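Local atomic coordinates of sulfite dehydrogenase (Paracoccus pantotrophus, PDB entry 2XTS), a protein that forms the molybdenum-cofactor-bearing part of the sulfane dehydrogenase SoxCD, a molybdenum and heme enzyme that oxidises protein-bound sulfur in the Sox system. Residues S239-E242 and T243-T247; S270-P273 and Q274-I277; F101-E104 and D105-F109. One frame throughout, in Å; residues are numbered along the deposited sequence. Where two conformers were deposited one is given.

Interaction 1 of 3, residues S239-E242 and T243-T247; sequences SREE and TSKYT. With HEC (heme c), chain K; 2MO (molybdenum (IV)oxide), chain F.
The loop from S239 to T247 lies between two cofactors, its R240 and S244 meeting the heme c propionates and its Y246 the molybdenum centre. R240 NE and NH2 both donate to O1A of one propionate, and S244 OG adds a third bond to that O1A at 2.7 Å. R240 NH2 also donates to heme O1D, on the other propionate, at 2.9 Å, and R240 NH1 adds a weak bond to the same atom. On the E241 side, R240 NH1 forms a salt bridge to E241 OE2 at 2.6 Å; OE2 accepts on its syn side and lies near the guanidinium plane. K245 runs alongside R240 and lays CG over one guanidinium face, 3.8 Å above its centre. The R240 chain leaves its backbone with CG opposite N (chi1 -172°) and bends at the next bond, which carries the guanidinium to the propionates. The other carboxylate oxygen, E241 OE1, sits at the edge of the Y246 ring, 3.1 Å from CE2. Y246 OH in turn donates to oxygen OT2 of the molybdenum oxide at 2.5 Å. K245 N donates to R240 O at 3.1 Å across the loop, while T243 OG1 and E242 N grip S239 O from opposite faces. S51 and H76 also hydrogen-bond to the heme. With only a methyl group in place of this arginine, as in an alanine here, both propionates would probably lose their shared cation and E241 OE2 its salt-bridge mate. Five bonds, one weak, hold the guanidinium; its positive charge probably offsets that of the propionates and E241, in a loop that touches both cofactors.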
# COMPACT_ATOMS: atom_id res chain seq x y z
N SER A 239 11.69 -29.02 -13.93
CA SER A 239 10.34 -28.88 -14.39
C SER A 239 10.21 -27.99 -15.63
O SER A 239 11.18 -27.36 -16.07
CB SER A 239 9.53 -28.28 -13.27
OG SER A 239 10.03 -26.97 -13.02
N ARG A 240 9.02 -27.94 -16.20
CA ARG A 240 8.79 -27.17 -17.43
C ARG A 240 9.22 -25.72 -17.29
O ARG A 240 9.82 -25.14 -18.22
CB ARG A 240 7.32 -27.31 -17.84
CG ARG A 240 6.94 -26.73 -19.20
CD ARG A 240 6.48 -25.31 -19.17
NE ARG A 240 6.04 -24.92 -20.49
CZ ARG A 240 5.23 -23.89 -20.75
NH1 ARG A 240 4.78 -23.11 -19.79
NH2 ARG A 240 4.87 -23.65 -22.00
N GLU A 241 8.91 -25.14 -16.14
CA GLU A 241 9.22 -23.74 -15.89
C GLU A 241 10.67 -23.45 -15.52
O GLU A 241 10.99 -22.34 -15.11
CB GLU A 241 8.24 -23.10 -14.90
CG GLU A 241 6.76 -23.14 -15.37
CD GLU A 241 6.45 -22.48 -16.72
OE1 GLU A 241 7.28 -21.76 -17.27
OE2 GLU A 241 5.34 -22.71 -17.25
N GLU A 242 11.54 -24.44 -15.67
CA GLU A 242 12.96 -24.20 -15.53
C GLU A 242 13.78 -24.92 -16.57
O GLU A 242 15.00 -24.96 -16.47
CB GLU A 242 13.43 -24.46 -14.11
CG GLU A 242 13.28 -25.90 -13.66
CD GLU A 242 13.15 -26.10 -12.15
OE1 GLU A 242 13.07 -25.09 -11.40
OE2 GLU A 242 13.09 -27.29 -11.74
N THR A 243 13.12 -25.40 -17.63
CA THR A 243 13.76 -26.09 -18.75
C THR A 243 13.29 -25.44 -20.06
O THR A 243 14.01 -24.69 -20.71
CB THR A 243 13.48 -27.62 -18.74
OG1 THR A 243 12.06 -27.86 -18.67
CG2 THR A 243 14.16 -28.30 -17.55
N SER A 244 12.05 -25.71 -20.43
CA SER A 244 11.45 -25.06 -21.57
C SER A 244 11.45 -23.54 -21.41
O SER A 244 11.78 -22.82 -22.34
CB SER A 244 10.01 -25.55 -21.76
OG SER A 244 9.41 -24.90 -22.87
N LYS A 245 11.04 -23.09 -20.23
CA LYS A 245 10.91 -21.68 -19.91
C LYS A 245 11.90 -21.31 -18.82
O LYS A 245 12.45 -22.18 -18.13
CB LYS A 245 9.48 -21.39 -19.50
CG LYS A 245 8.47 -21.83 -20.56
CD LYS A 245 8.59 -21.07 -21.88
CE LYS A 245 7.47 -21.47 -22.82
NZ LYS A 245 7.46 -20.65 -24.04
N TYR A 246 12.18 -20.02 -18.71
CA TYR A 246 13.11 -19.45 -17.72
C TYR A 246 14.49 -20.09 -17.85
O TYR A 246 15.22 -20.28 -16.88
CB TYR A 246 12.52 -19.41 -16.30
CG TYR A 246 11.13 -18.83 -16.36
CD1 TYR A 246 10.93 -17.48 -16.55
CD2 TYR A 246 10.03 -19.67 -16.36
CE1 TYR A 246 9.62 -16.96 -16.69
CE2 TYR A 246 8.75 -19.17 -16.50
CZ TYR A 246 8.54 -17.85 -16.68
OH TYR A 246 7.24 -17.43 -16.88
N THR A 247 14.85 -20.35 -19.10
CA THR A 247 16.20 -20.68 -19.53
C THR A 247 16.52 -19.72 -20.65
O THR A 247 15.63 -19.30 -21.39
CB THR A 247 16.33 -22.12 -20.02
OG1 THR A 247 15.34 -22.36 -21.04
CG2 THR A 247 16.11 -23.11 -18.88
FE HEC K . -0.88 -28.06 -24.43
CHA HEC K . 1.76 -26.11 -23.55
CHB HEC K . 1.14 -30.80 -24.35
CHC HEC K . -3.56 -30.01 -24.96
CHD HEC K . -2.72 -25.32 -25.15
NA HEC K . 1.06 -28.39 -24.03
C1A HEC K . 2.00 -27.43 -23.74
C2A HEC K . 3.31 -28.05 -23.64
C3A HEC K . 3.12 -29.35 -23.86
C4A HEC K . 1.72 -29.58 -24.11
CMA HEC K . 4.18 -30.48 -23.85
CAA HEC K . 4.62 -27.29 -23.33
CBA HEC K . 5.20 -26.64 -24.58
CGA HEC K . 6.53 -25.98 -24.34
O1A HEC K . 6.76 -25.45 -23.26
O2A HEC K . 7.33 -26.05 -25.30
NB HEC K . -1.17 -30.01 -24.57
C1B HEC K . -0.22 -31.01 -24.49
C2B HEC K . -0.89 -32.29 -24.44
C3B HEC K . -2.20 -32.08 -24.65
C4B HEC K . -2.39 -30.65 -24.70
CMB HEC K . -0.13 -33.63 -24.43
CAB HEC K . -3.33 -33.10 -24.68
CBB HEC K . -3.26 -33.99 -23.41
NC HEC K . -2.80 -27.70 -24.97
C1C HEC K . -3.74 -28.66 -25.17
C2C HEC K . -4.97 -28.03 -25.58
C3C HEC K . -4.74 -26.71 -25.63
C4C HEC K . -3.35 -26.51 -25.29
CMC HEC K . -6.29 -28.78 -25.87
CAC HEC K . -5.61 -25.53 -26.05
CBC HEC K . -7.02 -25.43 -25.58
ND HEC K . -0.54 -26.08 -24.35
C1D HEC K . -1.49 -25.11 -24.57
C2D HEC K . -0.99 -23.81 -24.20
C3D HEC K . 0.37 -24.06 -23.69
C4D HEC K . 0.59 -25.47 -23.82
CMD HEC K . -1.68 -22.46 -24.20
CAD HEC K . 1.31 -23.00 -23.13
CBD HEC K . 1.07 -22.86 -21.63
CGD HEC K . 1.99 -21.87 -20.98
O1D HEC K . 2.98 -21.42 -21.61
O2D HEC K . 1.79 -21.62 -19.78
MO 2MO F . 7.24 -14.29 -14.85
OT1 2MO F . 8.92 -14.69 -14.34
OT2 2MO F . 6.81 -14.95 -16.64
O HOH W 1 16.12 -22.56 -15.42

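Interaction 2 of 3, residues S270-P273 and Q274-I277; sequences SPSP and QVPI
S272 and V275 face each other across a type I beta turn, where the chain folds back after strand 265-270 of the dimerisation domain. V275 N donates to S272 O at 2.8 Å, reaching it from well above the carbonyl plane. A weak return bond runs from S272 N to V275 O at 3.4 Å, making the two residues a single antiparallel hydrogen-bonded pair. CG2 of V275 lies against OG of S272, 3.5 Å away. Leading into the turn is P271, whose preceding peptide bond is cis; its ring crosses the I277 chain, with P271 CG and I277 CD1 4.0 Å apart. Both P271 and I277 also rest on L284 of strand 282-291, tying the turn to its sheet. S272 OG, placed between its own backbone N and carbonyl carbon (chi1 64°), is hydrogen-bonded to T269 O. The Q274 chain, extended beyond CG, carries NE2 to Q137 OE1 and to A193 O of a cytochrome chain. One water joins the two segments, donating to S272 OG at 2.7 Å and to Q274 OE1 at 2.8 Å while accepting from Q274 N at 3.0 Å.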
# COMPACT_ATOMS: atom_id res chain seq x y z
N SER A 270 9.18 9.26 -15.29
CA SER A 270 8.76 10.50 -15.89
C SER A 270 9.91 11.48 -15.98
O SER A 270 10.71 11.58 -15.10
CB SER A 270 7.62 11.14 -15.11
OG SER A 270 8.10 11.73 -13.93
N PRO A 271 10.01 12.17 -17.14
CA PRO A 271 9.24 12.00 -18.37
C PRO A 271 9.39 10.59 -18.94
O PRO A 271 10.40 9.93 -18.72
CB PRO A 271 9.88 13.02 -19.34
CG PRO A 271 10.65 13.92 -18.52
CD PRO A 271 11.08 13.16 -17.30
N SER A 272 8.37 10.15 -19.66
CA SER A 272 8.39 8.87 -20.35
C SER A 272 7.30 8.96 -21.43
O SER A 272 6.55 9.93 -21.47
CB SER A 272 8.17 7.70 -19.38
OG SER A 272 6.88 7.77 -18.78
N PRO A 273 7.17 7.94 -22.30
CA PRO A 273 6.22 8.13 -23.41
C PRO A 273 4.77 8.41 -23.01
O PRO A 273 4.09 9.14 -23.71
CB PRO A 273 6.33 6.81 -24.19
CG PRO A 273 7.78 6.42 -23.97
CD PRO A 273 8.06 6.78 -22.52
N GLN A 274 4.30 7.83 -21.90
CA GLN A 274 2.96 8.08 -21.40
C GLN A 274 2.88 9.34 -20.55
O GLN A 274 1.80 9.65 -20.07
CB GLN A 274 2.49 6.90 -20.54
CG GLN A 274 2.31 5.58 -21.28
CD GLN A 274 2.37 4.41 -20.32
OE1 GLN A 274 3.44 4.11 -19.79
NE2 GLN A 274 1.22 3.76 -20.08
N VAL A 275 4.01 9.99 -20.28
CA VAL A 275 4.08 11.16 -19.41
C VAL A 275 4.87 12.26 -20.16
O VAL A 275 6.02 12.58 -19.83
CB VAL A 275 4.76 10.85 -18.06
CG1 VAL A 275 4.62 12.05 -17.10
CG2 VAL A 275 4.22 9.59 -17.44
N PRO A 276 4.27 12.81 -21.21
CA PRO A 276 4.91 13.91 -21.94
C PRO A 276 5.06 15.17 -21.11
O PRO A 276 4.33 15.35 -20.13
CB PRO A 276 3.94 14.16 -23.08
CG PRO A 276 2.62 13.75 -22.53
CD PRO A 276 2.93 12.54 -21.73
N ILE A 277 6.00 16.01 -21.50
CA ILE A 277 6.17 17.31 -20.87
C ILE A 277 5.22 18.28 -21.56
O ILE A 277 5.45 18.62 -22.72
CB ILE A 277 7.61 17.82 -20.99
CG1 ILE A 277 8.61 16.76 -20.53
CG2 ILE A 277 7.75 19.12 -20.20
CD1 ILE A 277 10.05 17.16 -20.80
O HOH W 2 5.64 5.83 -20.19

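Interaction 3 of 3, residues F101-E104 and D105-F109; sequences FTFE and DLLRF
The rings of F101 and F109, which flank the capped short helix 103-106, meet as an offset edge-to-face pair, the edge of F109 turned toward the face of F101, with centroids 5.6 Å apart and planes at 76°. D105 CB lies at the edge of the F101 ring, and L106 CD2 comes within 4.0 Å of F101 CB. At the edge of the F109 ring, in its plane, sits the carbonyl oxygen of L106. A third ring, F103, meets L107, whose CG is 3.6 Å from F103 CE2; with CG opposite the backbone N (chi1 -166°) the F103 ring comes against the L107 side chain.

The helix between F101 and F109 opens with a capping box. T102 is the N-cap: its OG1 accepts from D105 N at 3.2 Å, and D105 OD2 accepts from T102 N at 2.9 Å. The second bond is nearly straight at 168°, though its donor stands above the carboxylate plane. The box thus satisfies the N-H of the N-cap residue and that of D105, while T102 O and F103 O accept from L106 N and L107 N respectively.

Around this, F103 meets the ring of F196 edge-to-face, and L106 and F109 pack on L156 of helix 153-160. E104 and R108 face the second subunit: R108 NE and NH2 bond to the carbonyls of its P283 and K281, and both side chains pack on its H279. The remaining terminal nitrogen, R108 NH1, donates in the plane of its guanidinium to a water 2.9 Å away.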
# COMPACT_ATOMS: atom_id res chain seq x y z
N PHE A 101 -0.73 -28.89 6.52
CA PHE A 101 -1.14 -27.71 7.29
C PHE A 101 -2.42 -27.11 6.71
O PHE A 101 -2.61 -27.07 5.49
CB PHE A 101 -0.09 -26.59 7.24
CG PHE A 101 1.25 -26.98 7.79
CD1 PHE A 101 1.47 -27.00 9.16
CD2 PHE A 101 2.29 -27.31 6.96
CE1 PHE A 101 2.70 -27.36 9.68
CE2 PHE A 101 3.52 -27.66 7.48
CZ PHE A 101 3.73 -27.68 8.84
N THR A 102 -3.28 -26.66 7.60
CA THR A 102 -4.40 -25.82 7.23
C THR A 102 -3.97 -24.36 7.32
O THR A 102 -2.93 -24.03 7.88
CB THR A 102 -5.57 -26.02 8.18
OG1 THR A 102 -5.15 -25.64 9.49
CG2 THR A 102 -5.99 -27.48 8.21
N PHE A 103 -4.78 -23.45 6.79
CA PHE A 103 -4.46 -22.05 6.93
C PHE A 103 -4.47 -21.61 8.41
O PHE A 103 -3.63 -20.83 8.85
CB PHE A 103 -5.37 -21.16 6.07
CG PHE A 103 -4.84 -19.77 5.93
CD1 PHE A 103 -3.84 -19.50 5.00
CD2 PHE A 103 -5.27 -18.76 6.76
CE1 PHE A 103 -3.30 -18.25 4.90
CE2 PHE A 103 -4.73 -17.48 6.66
CZ PHE A 103 -3.75 -17.24 5.74
N GLU A 104 -5.41 -22.13 9.18
CA GLU A 104 -5.47 -21.86 10.61
C GLU A 104 -4.13 -22.19 11.28
O GLU A 104 -3.65 -21.42 12.12
CB GLU A 104 -6.61 -22.65 11.23
CG GLU A 104 -6.71 -22.56 12.71
CD GLU A 104 -7.86 -23.36 13.25
OE1 GLU A 104 -8.90 -22.76 13.58
OE2 GLU A 104 -7.70 -24.60 13.36
N ASP A 105 -3.52 -23.32 10.90
CA ASP A 105 -2.23 -23.71 11.44
C ASP A 105 -1.16 -22.66 11.11
O ASP A 105 -0.31 -22.31 11.93
CB ASP A 105 -1.72 -25.04 10.87
CG ASP A 105 -2.56 -26.25 11.22
OD1 ASP A 105 -3.17 -26.28 12.32
OD2 ASP A 105 -2.55 -27.20 10.40
N LEU A 106 -1.15 -22.22 9.85
CA LEU A 106 -0.12 -21.33 9.39
C LEU A 106 -0.12 -19.98 10.10
O LEU A 106 0.93 -19.36 10.26
CB LEU A 106 -0.25 -21.16 7.88
CG LEU A 106 0.08 -22.43 7.09
CD1 LEU A 106 -0.24 -22.23 5.63
CD2 LEU A 106 1.52 -22.92 7.23
N LEU A 107 -1.29 -19.53 10.55
CA LEU A 107 -1.41 -18.28 11.31
C LEU A 107 -0.86 -18.39 12.73
O LEU A 107 -0.88 -17.43 13.47
CB LEU A 107 -2.87 -17.82 11.38
CG LEU A 107 -3.50 -17.35 10.06
CD1 LEU A 107 -4.97 -17.15 10.31
CD2 LEU A 107 -2.86 -16.05 9.55
N ARG A 108 -0.35 -19.56 13.11
CA ARG A 108 0.16 -19.79 14.46
C ARG A 108 1.67 -19.87 14.55
O ARG A 108 2.20 -19.96 15.66
CB ARG A 108 -0.48 -21.05 15.03
CG ARG A 108 -1.97 -21.00 15.07
CD ARG A 108 -2.58 -22.29 15.49
NE ARG A 108 -2.29 -22.56 16.89
CZ ARG A 108 -2.70 -23.63 17.56
NH1 ARG A 108 -3.42 -24.57 16.95
NH2 ARG A 108 -2.41 -23.75 18.84
N PHE A 109 2.36 -19.84 13.41
CA PHE A 109 3.82 -19.82 13.39
C PHE A 109 4.39 -18.42 13.57
O PHE A 109 3.77 -17.42 13.20
CB PHE A 109 4.35 -20.33 12.05
CG PHE A 109 4.31 -21.83 11.90
CD1 PHE A 109 5.34 -22.63 12.37
CD2 PHE A 109 3.23 -22.46 11.27
CE1 PHE A 109 5.32 -24.00 12.21
CE2 PHE A 109 3.20 -23.84 11.13
CZ PHE A 109 4.24 -24.60 11.60
O HOH W 3 -4.45 -24.83 14.29

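How the interactions relate
All three contacts are local, a loop, a beta turn and a capped helix start, and they are well separated: the centres of interactions 1 and 2 are about 36 Å apart, those of 2 and 3 about 46 Å. Interactions 1 and 2 are mostly buried, whereas interaction 3 is only partly so. Interaction 3 and the first segment of interaction 1 belong to the molybdopterin-binding domain, and interaction 2 lies in the dimerisation domain. Their chemistry follows their place: residues 239-247 are charged and bound to cofactors, residues 270-277 are a proline-rich turn with one water-linked polar side, and residues 101-109 combine aromatic packing with helix capping. Each also meets a cytochrome chain, while interaction 3 additionally touches the second subunit.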